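Local coordinates for interpain A (PDB 3BB7), which is probably a secreted cysteine protease of the C10 (streptopain-like) family, present here as a zymogen fragment that joins part of its propeptide to the peptidase domain, at residues Ile240-Leu245 with Asp272-Ala277; Pro71-Lys76 with Lys295-Asn300; Asp223-Thr228 with Met313-Tyr318. The protein carries 1 engineered substitution. All coordinates share one frame; numbering follows the deposited sequence.

Contact 1 (Ile240-Leu245 with Asp272-Ala277)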
ATOM      1  N   ILE A 240      12.427  -3.727 -11.448  1.00  9.86           N
ATOM      2  CA  ILE A 240      11.821  -4.733 -10.580  1.00 10.17           C
ATOM      3  C   ILE A 240      10.304  -4.575 -10.608  1.00 10.06           C
ATOM      4  O   ILE A 240       9.569  -5.560 -10.751  1.00 10.79           O
ATOM      5  CB  ILE A 240      12.347  -4.635  -9.124  1.00  9.48           C
ATOM      6  CG1 ILE A 240      13.831  -5.009  -9.102  1.00 11.10           C
ATOM      7  CG2 ILE A 240      11.538  -5.537  -8.211  1.00 10.26           C
ATOM      8  CD1 ILE A 240      14.504  -4.697  -7.787  1.00 13.85           C
ATOM      9  N   VAL A 241       9.818  -3.345 -10.434  1.00  8.90           N
ATOM     10  CA  VAL A 241       8.376  -3.099 -10.491  1.00 10.47           C
ATOM     11  C   VAL A 241       7.769  -3.582 -11.818  1.00  9.60           C
ATOM     12  O   VAL A 241       6.777  -4.355 -11.819  1.00 10.36           O
ATOM     13  CB  VAL A 241       8.046  -1.621 -10.256  1.00 10.28           C
ATOM     14  CG1 VAL A 241       6.530  -1.373 -10.442  1.00 10.92           C
ATOM     15  CG2 VAL A 241       8.495  -1.202  -8.818  1.00 12.42           C
ATOM     16  N   PHE A 242       8.349  -3.178 -12.946  1.00  9.61           N
ATOM     17  CA  PHE A 242       7.783  -3.603 -14.244  1.00 10.90           C
ATOM     18  C   PHE A 242       7.826  -5.102 -14.453  1.00 11.18           C
ATOM     19  O   PHE A 242       6.873  -5.690 -14.968  1.00 11.47           O
ATOM     20  CB  PHE A 242       8.454  -2.899 -15.415  1.00 10.75           C
ATOM     21  CG  PHE A 242       8.407  -1.394 -15.351  1.00 11.28           C
ATOM     22  CD1 PHE A 242       7.262  -0.708 -14.909  1.00 10.28           C
ATOM     23  CD2 PHE A 242       9.525  -0.665 -15.765  1.00 10.95           C
ATOM     24  CE1 PHE A 242       7.246   0.706 -14.882  1.00 12.53           C
ATOM     25  CE2 PHE A 242       9.530   0.732 -15.753  1.00 13.33           C
ATOM     26  CZ  PHE A 242       8.390   1.426 -15.316  1.00 12.04           C
ATOM     27  N   SER A 243       8.936  -5.726 -14.072  1.00 10.47           N
ATOM     28  CA  SER A 243       9.076  -7.162 -14.234  1.00 11.75           C
ATOM     29  C   SER A 243       8.056  -7.929 -13.373  1.00 11.24           C
ATOM     30  O   SER A 243       7.424  -8.920 -13.846  1.00 12.48           O
ATOM     31  CB  SER A 243      10.520  -7.615 -14.027  0.50 12.41           C
ATOM     32  OG  SER A 243      10.933  -7.442 -12.694  0.50 14.12           O
ATOM     33  N   GLU A 244       7.869  -7.492 -12.127  1.00 10.55           N
ATOM     34  CA  GLU A 244       6.961  -8.214 -11.260  1.00 11.24           C
ATOM     35  C   GLU A 244       5.519  -8.043 -11.748  1.00 11.08           C
ATOM     36  O   GLU A 244       4.748  -8.987 -11.781  1.00 11.25           O
ATOM     37  CB  GLU A 244       7.091  -7.733  -9.823  1.00 11.45           C
ATOM     38  CG  GLU A 244       8.354  -8.191  -9.168  1.00 13.29           C
ATOM     39  CD  GLU A 244       8.360  -9.642  -8.806  1.00 19.86           C
ATOM     40  OE1 GLU A 244       7.302 -10.315  -8.834  1.00 18.14           O
ATOM     41  OE2 GLU A 244       9.459 -10.117  -8.459  1.00 25.61           O
ATOM     42  N   LEU A 245       5.150  -6.831 -12.137  1.00 10.13           N
ATOM     43  CA  LEU A 245       3.765  -6.633 -12.593  1.00 11.45           C
ATOM     44  C   LEU A 245       3.483  -7.311 -13.927  1.00 11.11           C
ATOM     45  O   LEU A 245       2.365  -7.804 -14.148  1.00 11.60           O
ATOM     46  CB  LEU A 245       3.381  -5.133 -12.585  1.00 10.84           C
ATOM     47  CG  LEU A 245       2.871  -4.607 -11.203  1.00 12.14           C
ATOM     48  CD1 LEU A 245       1.544  -5.273 -10.763  1.00 15.46           C
ATOM     49  CD2 LEU A 245       3.891  -4.762 -10.114  1.00 13.78           C
ATOM     50  N   ASP A 272      -0.367  -2.372  -8.139  1.00 11.25           N
ATOM     51  CA  ASP A 272      -1.060  -3.427  -8.849  1.00 11.71           C
ATOM     52  C   ASP A 272      -1.191  -3.192 -10.340  1.00 11.68           C
ATOM     53  O   ASP A 272      -2.040  -3.787 -10.997  1.00 12.02           O
ATOM     54  CB  ASP A 272      -2.417  -3.737  -8.200  1.00 12.40           C
ATOM     55  CG  ASP A 272      -3.423  -2.637  -8.353  1.00 13.80           C
ATOM     56  OD1 ASP A 272      -4.622  -2.928  -8.129  1.00 16.40           O
ATOM     57  OD2 ASP A 272      -3.050  -1.483  -8.705  1.00 14.73           O
ATOM     58  N   GLY A 273      -0.291  -2.383 -10.890  1.00 10.76           N
ATOM     59  CA  GLY A 273      -0.263  -2.199 -12.359  1.00 10.82           C
ATOM     60  C   GLY A 273       0.665  -1.045 -12.688  1.00 10.93           C
ATOM     61  O   GLY A 273       1.236  -0.401 -11.787  1.00 10.97           O
ATOM     62  N   TYR A 274       0.757  -0.731 -13.974  1.00 10.86           N
ATOM     63  CA  TYR A 274       1.492   0.442 -14.442  1.00 10.58           C
ATOM     64  C   TYR A 274       1.008   0.784 -15.824  1.00  9.78           C
ATOM     65  O   TYR A 274       0.446  -0.070 -16.520  1.00 11.23           O
ATOM     66  CB  TYR A 274       3.005   0.220 -14.456  1.00 10.63           C
ATOM     67  CG  TYR A 274       3.527  -0.911 -15.326  1.00 10.65           C
ATOM     68  CD1 TYR A 274       3.781  -2.171 -14.796  1.00 11.78           C
ATOM     69  CD2 TYR A 274       3.780  -0.714 -16.686  1.00  9.82           C
ATOM     70  CE1 TYR A 274       4.263  -3.189 -15.596  1.00 11.52           C
ATOM     71  CE2 TYR A 274       4.264  -1.730 -17.487  1.00 11.33           C
ATOM     72  CZ  TYR A 274       4.531  -2.960 -16.925  1.00 11.84           C
ATOM     73  OH  TYR A 274       5.017  -3.973 -17.708  1.00 11.64           O
ATOM     74  N   ASN A 275       1.199   2.045 -16.200  1.00 10.56           N
ATOM     75  CA  ASN A 275       0.800   2.468 -17.539  1.00 12.01           C
ATOM     76  C   ASN A 275       2.020   2.665 -18.436  1.00 12.14           C
ATOM     77  O   ASN A 275       3.172   2.473 -18.003  1.00 11.96           O
ATOM     78  CB  ASN A 275      -0.174   3.679 -17.514  1.00 12.40           C
ATOM     79  CG  ASN A 275       0.462   4.990 -17.076  1.00 12.75           C
ATOM     80  OD1 ASN A 275       1.680   5.122 -16.978  1.00 12.53           O
ATOM     81  ND2 ASN A 275      -0.394   5.988 -16.791  1.00 13.55           N
ATOM     82  N   LYS A 276       1.774   3.022 -19.697  1.00 11.84           N
ATOM     83  CA  LYS A 276       2.860   3.176 -20.653  1.00 12.45           C
ATOM     84  C   LYS A 276       3.851   4.276 -20.300  1.00 11.28           C
ATOM     85  O   LYS A 276       5.008   4.213 -20.691  1.00 11.59           O
ATOM     86  CB  LYS A 276       2.281   3.426 -22.042  1.00 11.37           C
ATOM     87  CG  LYS A 276       1.552   2.247 -22.557  1.00 13.72           C
ATOM     88  CD  LYS A 276       1.089   2.548 -23.969  1.00 16.38           C
ATOM     89  CE  LYS A 276       0.432   1.350 -24.606  1.00 18.72           C
ATOM     90  NZ  LYS A 276      -0.225   1.771 -25.907  1.00 21.68           N
ATOM     91  N   ALA A 277       3.389   5.296 -19.571  1.00 11.21           N
ATOM     92  CA  ALA A 277       4.241   6.372 -19.158  1.00 12.48           C
ATOM     93  C   ALA A 277       4.948   6.098 -17.825  1.00 12.00           C
ATOM     94  O   ALA A 277       5.658   6.962 -17.312  1.00 13.57           O
ATOM     95  CB  ALA A 277       3.417   7.632 -19.075  1.00 13.31           C
TER
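Residues 240-245 of helix 234-246 pack over the end of strand 267-274, the axes of the two short pieces 8.6 Å apart and their directions 117° apart, with Phe242 nearest Tyr274 and Leu245 nearest Gly273. The two rings form an edge-to-face pair, their planes 58° apart and their centroids separated by 4.9 Å. Phe242 sends its edge down onto one face of Tyr274, CD1 standing 3.6 Å above the middle of the tyrosine ring. The CB of Tyr274 already points toward the helix, and a chi1 of 60° sets the ring so that one face meets Phe242. Leu245 takes the other approach, at the tyrosine's edge, its CB lying 3.7 Å from Tyr274 CE1. Its CD1 lies against the main chain, 3.4 Å from Gly273 N. The tyrosine hydroxyl is held elsewhere, by Ala83 O and Thr246 OG1. Tyrosine thus suits the site: its ring serves an apolar helix-on-sheet junction in the peptidase domain, while its OH is satisfied. With no hydrogen bond between the segments, their cohesion rests on dispersion and ring electrostatics, and Gly273 N is buried without a polar partner.

Contact 2 (Pro71-Lys76 with Lys295-Asn300). Unlike the reference sequence in segment 71-76: Asn73 (reference Ser).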
ATOM      1  N   PRO A  71      16.972  17.869 -13.261  1.00 20.38           N
ATOM      2  CA  PRO A  71      15.631  17.437 -13.635  1.00 20.16           C
ATOM      3  C   PRO A  71      15.271  16.100 -13.015  1.00 19.39           C
ATOM      4  O   PRO A  71      16.130  15.209 -12.871  1.00 19.06           O
ATOM      5  CB  PRO A  71      15.713  17.283 -15.162  1.00 20.12           C
ATOM      6  CG  PRO A  71      16.929  18.022 -15.584  1.00 21.49           C
ATOM      7  CD  PRO A  71      17.869  17.986 -14.424  1.00 20.97           C
ATOM      8  N   LEU A  72      14.006  15.951 -12.632  1.00 18.76           N
ATOM      9  CA  LEU A  72      13.535  14.680 -12.103  1.00 18.10           C
ATOM     10  C   LEU A  72      13.489  13.656 -13.229  1.00 18.92           C
ATOM     11  O   LEU A  72      13.172  13.986 -14.374  1.00 19.01           O
ATOM     12  CB  LEU A  72      12.159  14.811 -11.419  1.00 16.94           C
ATOM     13  CG  LEU A  72      12.140  15.615 -10.115  1.00 15.56           C
ATOM     14  CD1 LEU A  72      10.705  16.002  -9.751  1.00 17.10           C
ATOM     15  CD2 LEU A  72      12.798  14.819  -8.953  1.00 15.18           C
ATOM     16  N   ASN A  73      13.808  12.418 -12.899  1.00 19.24           N
ATOM     17  CA  ASN A  73      13.807  11.403 -13.945  1.00 20.49           C
ATOM     18  C   ASN A  73      12.406  10.904 -14.277  1.00 18.02           C
ATOM     19  O   ASN A  73      11.487  10.979 -13.451  1.00 17.00           O
ATOM     20  CB  ASN A  73      14.751  10.261 -13.609  1.00 22.25           C
ATOM     21  CG  ASN A  73      14.306   9.458 -12.425  1.00 26.71           C
ATOM     22  OD1 ASN A  73      13.121   9.135 -12.263  1.00 34.29           O
ATOM     23  ND2 ASN A  73      15.258   9.098 -11.585  1.00 30.21           N
ATOM     24  N   VAL A  74      12.267  10.429 -15.512  1.00 15.82           N
ATOM     25  CA  VAL A  74      11.022   9.854 -16.017  1.00 14.37           C
ATOM     26  C   VAL A  74      11.423   8.521 -16.640  1.00 13.10           C
ATOM     27  O   VAL A  74      12.223   8.476 -17.589  1.00 13.64           O
ATOM     28  CB  VAL A  74      10.385  10.754 -17.085  1.00 14.55           C
ATOM     29  CG1 VAL A  74       9.150  10.093 -17.641  1.00 14.37           C
ATOM     30  CG2 VAL A  74      10.022  12.094 -16.472  1.00 14.50           C
ATOM     31  N   ILE A  75      10.932   7.442 -16.055  1.00 11.30           N
ATOM     32  CA  ILE A  75      11.317   6.097 -16.489  1.00 12.90           C
ATOM     33  C   ILE A  75      10.052   5.410 -16.959  1.00 13.90           C
ATOM     34  O   ILE A  75       9.061   5.313 -16.191  1.00 16.08           O
ATOM     35  CB  ILE A  75      11.958   5.321 -15.323  1.00 12.91           C
ATOM     36  CG1 ILE A  75      13.236   6.012 -14.850  1.00 13.55           C
ATOM     37  CG2 ILE A  75      12.258   3.886 -15.732  1.00 13.39           C
ATOM     38  CD1 ILE A  75      13.770   5.442 -13.546  1.00 15.44           C
ATOM     39  N   LYS A  76      10.083   4.918 -18.196  1.00 13.33           N
ATOM     40  CA  LYS A  76       8.935   4.264 -18.833  1.00 13.22           C
ATOM     41  C   LYS A  76       9.300   2.808 -19.089  1.00 14.21           C
ATOM     42  O   LYS A  76      10.479   2.501 -19.359  1.00 15.38           O
ATOM     43  CB  LYS A  76       8.591   4.971 -20.146  1.00 13.40           C
ATOM     44  CG  LYS A  76       8.128   6.406 -19.949  1.00 12.55           C
ATOM     45  CD  LYS A  76       7.517   6.945 -21.196  1.00 12.54           C
ATOM     46  CE  LYS A  76       7.174   8.402 -21.064  1.00 13.53           C
ATOM     47  NZ  LYS A  76       6.443   8.949 -22.248  1.00 15.45           N
ATOM     48  N   LYS A 295       3.081   8.663  -9.868  1.00 10.71           N
ATOM     49  CA  LYS A 295       4.522   8.535 -10.109  1.00 12.01           C
ATOM     50  C   LYS A 295       5.279   8.068  -8.876  1.00 11.90           C
ATOM     51  O   LYS A 295       5.131   8.614  -7.773  1.00 11.83           O
ATOM     52  CB  LYS A 295       5.079   9.881 -10.576  1.00 12.42           C
ATOM     53  CG  LYS A 295       4.690  10.194 -12.030  1.00 15.36           C
ATOM     54  CD  LYS A 295       5.473  11.341 -12.584  1.00 16.31           C
ATOM     55  CE  LYS A 295       5.360  11.384 -14.102  1.00 15.23           C
ATOM     56  NZ  LYS A 295       6.389  10.557 -14.798  1.00 15.28           N
ATOM     57  N   ILE A 296       6.118   7.064  -9.073  1.00 11.87           N
ATOM     58  CA  ILE A 296       7.119   6.700  -8.067  1.00 11.57           C
ATOM     59  C   ILE A 296       8.550   6.728  -8.640  1.00 11.22           C
ATOM     60  O   ILE A 296       9.520   6.752  -7.872  1.00 10.77           O
ATOM     61  CB  ILE A 296       6.877   5.349  -7.357  1.00 12.21           C
ATOM     62  CG1 ILE A 296       7.001   4.196  -8.353  1.00 12.05           C
ATOM     63  CG2 ILE A 296       5.521   5.378  -6.591  1.00 11.98           C
ATOM     64  CD1 ILE A 296       7.154   2.812  -7.693  1.00 13.08           C
ATOM     65  N   ASP A 297       8.696   6.731  -9.961  1.00 10.95           N
ATOM     66  CA  ASP A 297      10.055   6.729 -10.515  1.00 12.86           C
ATOM     67  C   ASP A 297      10.907   7.879  -9.990  1.00 12.77           C
ATOM     68  O   ASP A 297      12.078   7.700  -9.639  1.00 14.17           O
ATOM     69  CB  ASP A 297      10.048   6.707 -12.055  1.00 12.54           C
ATOM     70  CG  ASP A 297       9.170   7.785 -12.689  1.00 13.53           C
ATOM     71  OD1 ASP A 297       8.520   8.605 -11.994  1.00 13.71           O
ATOM     72  OD2 ASP A 297       9.133   7.820 -13.945  1.00 15.12           O
ATOM     73  N   LEU A 298      10.294   9.047  -9.871  1.00 12.13           N
ATOM     74  CA  LEU A 298      11.009  10.246  -9.432  1.00 13.28           C
ATOM     75  C   LEU A 298      11.243  10.311  -7.920  1.00 13.22           C
ATOM     76  O   LEU A 298      11.845  11.281  -7.435  1.00 13.78           O
ATOM     77  CB  LEU A 298      10.273  11.496  -9.915  1.00 13.52           C
ATOM     78  CG  LEU A 298       8.750  11.550  -9.881  1.00 15.14           C
ATOM     79  CD1 LEU A 298       8.155  11.243  -8.532  1.00 15.92           C
ATOM     80  CD2 LEU A 298       8.265  12.929 -10.371  1.00 14.76           C
ATOM     81  N   LEU A 299      10.801   9.303  -7.167  1.00 12.47           N
ATOM     82  CA  LEU A 299      11.010   9.329  -5.693  1.00 12.08           C
ATOM     83  C   LEU A 299      12.370   8.712  -5.303  1.00 11.94           C
ATOM     84  O   LEU A 299      12.423   7.717  -4.578  1.00 12.34           O
ATOM     85  CB  LEU A 299       9.849   8.649  -4.930  1.00 12.11           C
ATOM     86  CG  LEU A 299       8.464   9.270  -5.206  1.00 10.97           C
ATOM     87  CD1 LEU A 299       7.419   8.516  -4.441  1.00 12.32           C
ATOM     88  CD2 LEU A 299       8.438  10.734  -4.841  1.00 11.67           C
ATOM     89  N   ASN A 300      13.469   9.298  -5.794  1.00 12.13           N
ATOM     90  CA  ASN A 300      14.802   8.768  -5.438  1.00 13.63           C
ATOM     91  C   ASN A 300      15.009   8.946  -3.931  1.00 14.44           C
ATOM     92  O   ASN A 300      14.698  10.000  -3.394  1.00 14.01           O
ATOM     93  CB  ASN A 300      15.892   9.541  -6.203  1.00 14.25           C
ATOM     94  CG  ASN A 300      17.293   9.026  -5.924  1.00 17.14           C
ATOM     95  OD1 ASN A 300      17.734   8.017  -6.487  1.00 23.15           O
ATOM     96  ND2 ASN A 300      17.987   9.697  -5.032  1.00 18.27           N
TER
HETATM   97  O   HOH W   1       8.723  11.071 -13.396  1.00 10.68           O
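Asp297 reaches its carboxylate to the chain at Asn73-Ile75, and OD2 receives the backbone N-H of Ile75 at 2.8 Å in an almost straight bond (177°). The donor meets the anti side of OD2, 25° out of the carboxylate plane. At a chi1 of 51° Asp297 CG is flanked by both arms of its own main chain, an orientation that carries the acid from its turn to the opposing chain. OD1 faces a water that gives one proton to it and the other to Asn73 O, the water oxygen lying 2.8 Å from Asn73 O, while accepting from Lys295 NZ. The lysine's long chain is bent at its end, which brings NZ to this water and 4.0 Å from Asp297 OD2, a long salt bridge; the positive charge of Lys295 would probably favour an ionised Asp297. Asp297 and Leu298 are the central residues of a type I turn running from Ile296 to Leu299, just after strand 292-294, and the turn joins the peptidase domain to the chain that follows helix 49-68. Leu72 and Leu298 meet at a slant, CD1 of the first 4.0 Å from CD2 of the second, beside Ile58 and Ile62 of that helix. Asn73, which differs from the reference serine, brings OD1 to 3.2 Å from Asp297 O; both are acceptors, so no bond links them. Asp297 O is instead bound by Arg229, and Asn73 ND2 bonds weakly to Asp234.

Contact 3 (Asp223-Thr228 with Met313-Tyr318)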
ATOM      1  N   ASP A 223       9.111 -17.722  -1.300  1.00 12.78           N
ATOM      2  CA  ASP A 223       9.923 -16.720  -1.996  1.00 13.30           C
ATOM      3  C   ASP A 223       9.781 -15.286  -1.460  1.00 12.77           C
ATOM      4  O   ASP A 223      10.432 -14.356  -1.982  1.00 13.46           O
ATOM      5  CB  ASP A 223       9.603 -16.723  -3.486  1.00 14.08           C
ATOM      6  CG  ASP A 223       9.937 -18.022  -4.167  1.00 15.52           C
ATOM      7  OD1 ASP A 223      10.599 -18.899  -3.563  1.00 19.25           O
ATOM      8  OD2 ASP A 223       9.518 -18.159  -5.342  1.00 19.01           O
ATOM      9  N   ALA A 224       8.905 -15.070  -0.476  1.00 11.26           N
ATOM     10  CA  ALA A 224       8.686 -13.693  -0.002  1.00 12.41           C
ATOM     11  C   ALA A 224       9.983 -13.089   0.522  1.00 12.23           C
ATOM     12  O   ALA A 224      10.764 -13.757   1.233  1.00 11.94           O
ATOM     13  CB  ALA A 224       7.601 -13.652   1.067  1.00 11.46           C
ATOM     14  N   GLU A 225      10.208 -11.823   0.169  1.00 12.11           N
ATOM     15  CA  GLU A 225      11.412 -11.137   0.661  1.00 12.98           C
ATOM     16  C   GLU A 225      11.213  -9.631   0.624  1.00 12.66           C
ATOM     17  O   GLU A 225      10.526  -9.103  -0.242  1.00 14.19           O
ATOM     18  CB  GLU A 225      12.645 -11.584  -0.156  1.00 14.30           C
ATOM     19  CG  GLU A 225      12.509 -11.225  -1.614  1.00 16.36           C
ATOM     20  CD  GLU A 225      13.831 -11.195  -2.354  1.00 21.12           C
ATOM     21  OE1 GLU A 225      13.801 -11.262  -3.594  1.00 23.48           O
ATOM     22  OE2 GLU A 225      14.890 -11.128  -1.695  1.00 22.93           O
ATOM     23  N   TYR A 226      11.823  -8.944   1.577  1.00 12.76           N
ATOM     24  CA  TYR A 226      11.760  -7.504   1.659  1.00 13.21           C
ATOM     25  C   TYR A 226      13.026  -6.930   1.017  1.00 12.41           C
ATOM     26  O   TYR A 226      14.125  -7.457   1.233  1.00 13.05           O
ATOM     27  CB  TYR A 226      11.660  -7.121   3.161  1.00 16.08           C
ATOM     28  CG  TYR A 226      12.478  -5.937   3.654  1.00 17.10           C
ATOM     29  CD1 TYR A 226      13.627  -6.125   4.425  1.00 22.80           C
ATOM     30  CD2 TYR A 226      12.085  -4.638   3.365  1.00 19.44           C
ATOM     31  CE1 TYR A 226      14.363  -5.046   4.867  1.00 20.47           C
ATOM     32  CE2 TYR A 226      12.801  -3.537   3.830  1.00 21.07           C
ATOM     33  CZ  TYR A 226      13.941  -3.752   4.563  1.00 20.28           C
ATOM     34  OH  TYR A 226      14.644  -2.654   5.001  1.00 22.83           O
ATOM     35  N   ILE A 227      12.860  -5.870   0.228  1.00 11.00           N
ATOM     36  CA  ILE A 227      14.012  -5.106  -0.297  1.00 10.99           C
ATOM     37  C   ILE A 227      13.772  -3.621  -0.078  1.00 10.55           C
ATOM     38  O   ILE A 227      12.618  -3.191   0.054  1.00 10.30           O
ATOM     39  CB  ILE A 227      14.276  -5.433  -1.784  1.00 10.06           C
ATOM     40  CG1 ILE A 227      13.095  -5.037  -2.692  1.00 11.00           C
ATOM     41  CG2 ILE A 227      14.675  -6.941  -1.932  1.00 10.79           C
ATOM     42  CD1 ILE A 227      13.427  -5.176  -4.176  1.00 12.03           C
ATOM     43  N   THR A 228      14.848  -2.842  -0.014  1.00 10.09           N
ATOM     44  CA  THR A 228      14.692  -1.421   0.243  1.00 11.24           C
ATOM     45  C   THR A 228      15.277  -0.566  -0.886  1.00 10.23           C
ATOM     46  O   THR A 228      16.312  -0.900  -1.471  1.00 10.48           O
ATOM     47  CB  THR A 228      15.224  -1.049   1.616  1.00 14.10           C
ATOM     48  OG1 THR A 228      14.701   0.242   2.011  1.00 16.91           O
ATOM     49  CG2 THR A 228      16.717  -1.010   1.619  1.00 15.80           C
ATOM     50  N   MET A 313       9.774  -2.776  -0.409  1.00 12.33           N
ATOM     51  CA  MET A 313       8.758  -3.613  -1.039  1.00 13.58           C
ATOM     52  C   MET A 313       8.906  -5.023  -0.535  1.00 13.05           C
ATOM     53  O   MET A 313      10.005  -5.469  -0.174  1.00 12.95           O
ATOM     54  CB  MET A 313       8.798  -3.532  -2.577  1.00 16.61           C
ATOM     55  CG  MET A 313       9.788  -4.405  -3.279  1.00 19.38           C
ATOM     56  SD  MET A 313       9.552  -4.675  -5.081  1.00 15.14           S
ATOM     57  CE  MET A 313       9.855  -3.013  -5.688  1.00 15.68           C
ATOM     58  N   VAL A 314       7.803  -5.755  -0.560  1.00 12.46           N
ATOM     59  CA  VAL A 314       7.864  -7.194  -0.343  1.00 13.45           C
ATOM     60  C   VAL A 314       7.510  -7.794  -1.680  1.00 14.17           C
ATOM     61  O   VAL A 314       6.394  -7.546  -2.197  1.00 16.16           O
ATOM     62  CB  VAL A 314       6.913  -7.683   0.755  1.00 14.20           C
ATOM     63  CG1 VAL A 314       7.001  -9.194   0.837  1.00 15.31           C
ATOM     64  CG2 VAL A 314       7.276  -7.055   2.083  1.00 14.05           C
ATOM     65  N   ARG A 315       8.458  -8.536  -2.259  1.00 13.54           N
ATOM     66  CA  ARG A 315       8.222  -9.249  -3.501  1.00 14.96           C
ATOM     67  C   ARG A 315       8.273 -10.751  -3.205  1.00 13.50           C
ATOM     68  O   ARG A 315       8.602 -11.162  -2.076  1.00 13.77           O
ATOM     69  CB  ARG A 315       9.230  -8.807  -4.573  1.00 15.13           C
ATOM     70  CG  ARG A 315      10.650  -9.220  -4.319  1.00 15.58           C
ATOM     71  CD  ARG A 315      11.578  -8.710  -5.435  1.00 17.66           C
ATOM     72  NE  ARG A 315      12.952  -8.961  -5.031  1.00 19.65           N
ATOM     73  CZ  ARG A 315      14.007  -8.756  -5.811  1.00 20.14           C
ATOM     74  NH1 ARG A 315      13.832  -8.320  -7.058  1.00 20.17           N
ATOM     75  NH2 ARG A 315      15.228  -8.984  -5.330  1.00 22.18           N
ATOM     76  N   GLY A 316       7.910 -11.581  -4.185  1.00 13.12           N
ATOM     77  CA  GLY A 316       7.943 -13.030  -3.996  1.00 14.53           C
ATOM     78  C   GLY A 316       6.660 -13.604  -3.428  1.00 13.30           C
ATOM     79  O   GLY A 316       6.646 -14.732  -2.978  1.00 13.34           O
ATOM     80  N   VAL A 317       5.580 -12.821  -3.437  1.00 12.94           N
ATOM     81  CA  VAL A 317       4.288 -13.274  -2.946  1.00 12.99           C
ATOM     82  C   VAL A 317       3.419 -13.607  -4.157  1.00 12.37           C
ATOM     83  O   VAL A 317       3.037 -12.724  -4.963  1.00 13.15           O
ATOM     84  CB  VAL A 317       3.615 -12.209  -2.066  1.00 12.51           C
ATOM     85  CG1 VAL A 317       2.238 -12.684  -1.584  1.00 13.76           C
ATOM     86  CG2 VAL A 317       4.518 -11.880  -0.840  1.00 14.76           C
ATOM     87  N   TYR A 318       3.093 -14.891  -4.284  1.00 12.20           N
ATOM     88  CA  TYR A 318       2.283 -15.404  -5.376  1.00 13.70           C
ATOM     89  C   TYR A 318       2.012 -16.851  -5.038  1.00 14.53           C
ATOM     90  O   TYR A 318       2.583 -17.393  -4.089  1.00 13.79           O
ATOM     91  CB  TYR A 318       3.008 -15.291  -6.748  1.00 13.85           C
ATOM     92  CG  TYR A 318       4.505 -15.509  -6.712  1.00 13.82           C
ATOM     93  CD1 TYR A 318       5.053 -16.756  -6.415  1.00 15.38           C
ATOM     94  CD2 TYR A 318       5.386 -14.439  -6.941  1.00 14.40           C
ATOM     95  CE1 TYR A 318       6.438 -16.941  -6.357  1.00 15.88           C
ATOM     96  CE2 TYR A 318       6.773 -14.626  -6.928  1.00 11.92           C
ATOM     97  CZ  TYR A 318       7.276 -15.879  -6.610  1.00 14.26           C
ATOM     98  OH  TYR A 318       8.628 -16.049  -6.547  1.00 16.76           O
TER
HETATM   99  O   HOH W   2       6.433 -17.392  -2.327  1.00 10.18           O
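In both Glu225 and Arg315 the first torsion (chi1 near 65°) sets CG between the backbone N and the carbonyl carbon, and the chains then run on extended, lying side by side and pointing the same way. Their charged ends meet in a salt bridge, Arg315 NE to Glu225 OE1 at 2.8 Å, with the two planes only 22° apart; the N-H is poorly aimed, and as a hydrogen bond it is weak. Ile227 comes across the arginine at about a right angle and lays CD1 over one face of the guanidinium, 3.9 Å above its centre. On the same side of the sheet, Ile227 CG1 packs tightly against Met313 CG at 3.4 Å, a pair roofed by Trp237 and Ile240 of helix 234-246, where flexible and branched apolar chains suit the interface. The backbones form an antiparallel ladder at the edge of the large antiparallel sheet, strand 225-228 being its outermost strand in this chain. Glu225 with Arg315 and Ile227 with Met313 are hydrogen-bonded pairs, each joined by two N-H to O bonds, and Tyr226 with Val314 is the non-hydrogen-bonded pair between them, their side chains on the opposite face, where Tyr226 packs against helix 208-218. Beyond the strand, Gly316 CA lies 3.5 Å from Asp223 O in a CA-H to O contact; at its positive phi a CB would be jammed against Arg315 O and would also run into Asp223 O, so glycine suits the place. A water links Gly316 O to Asp223 N. Gly316 O also lies over one face of the Tyr318 ring, whose hydroxyl donates to the anti lone pair of Asp223 OD2 at 2.6 Å, carboxylate and ring planes 76° apart.

From the N terminus, the chain after helix 49-68 enters contact 2 at 71-76, and the turn after strand 292-294 closes that long loop at 295-300. Segment 223-228 opens contact 3 within it, and segment 240-245 then begins contact 1, which 272-277 completes first. Contact 1 therefore lies inside both other loops, whereas contacts 2 and 3 cross, since 313-318 follows 295-300. Contact 1 sets helix 234-246 on strand 267-274, and contact 3 adds outermost strand 225-228 to strand 312-315 of the same sheet. That helix mediates: Phe242 packs on Ile75 and Lys76 of contact 2, while Ile240 and Val241 rest on residues of contact 3. Contacts 2 and 3 do not touch.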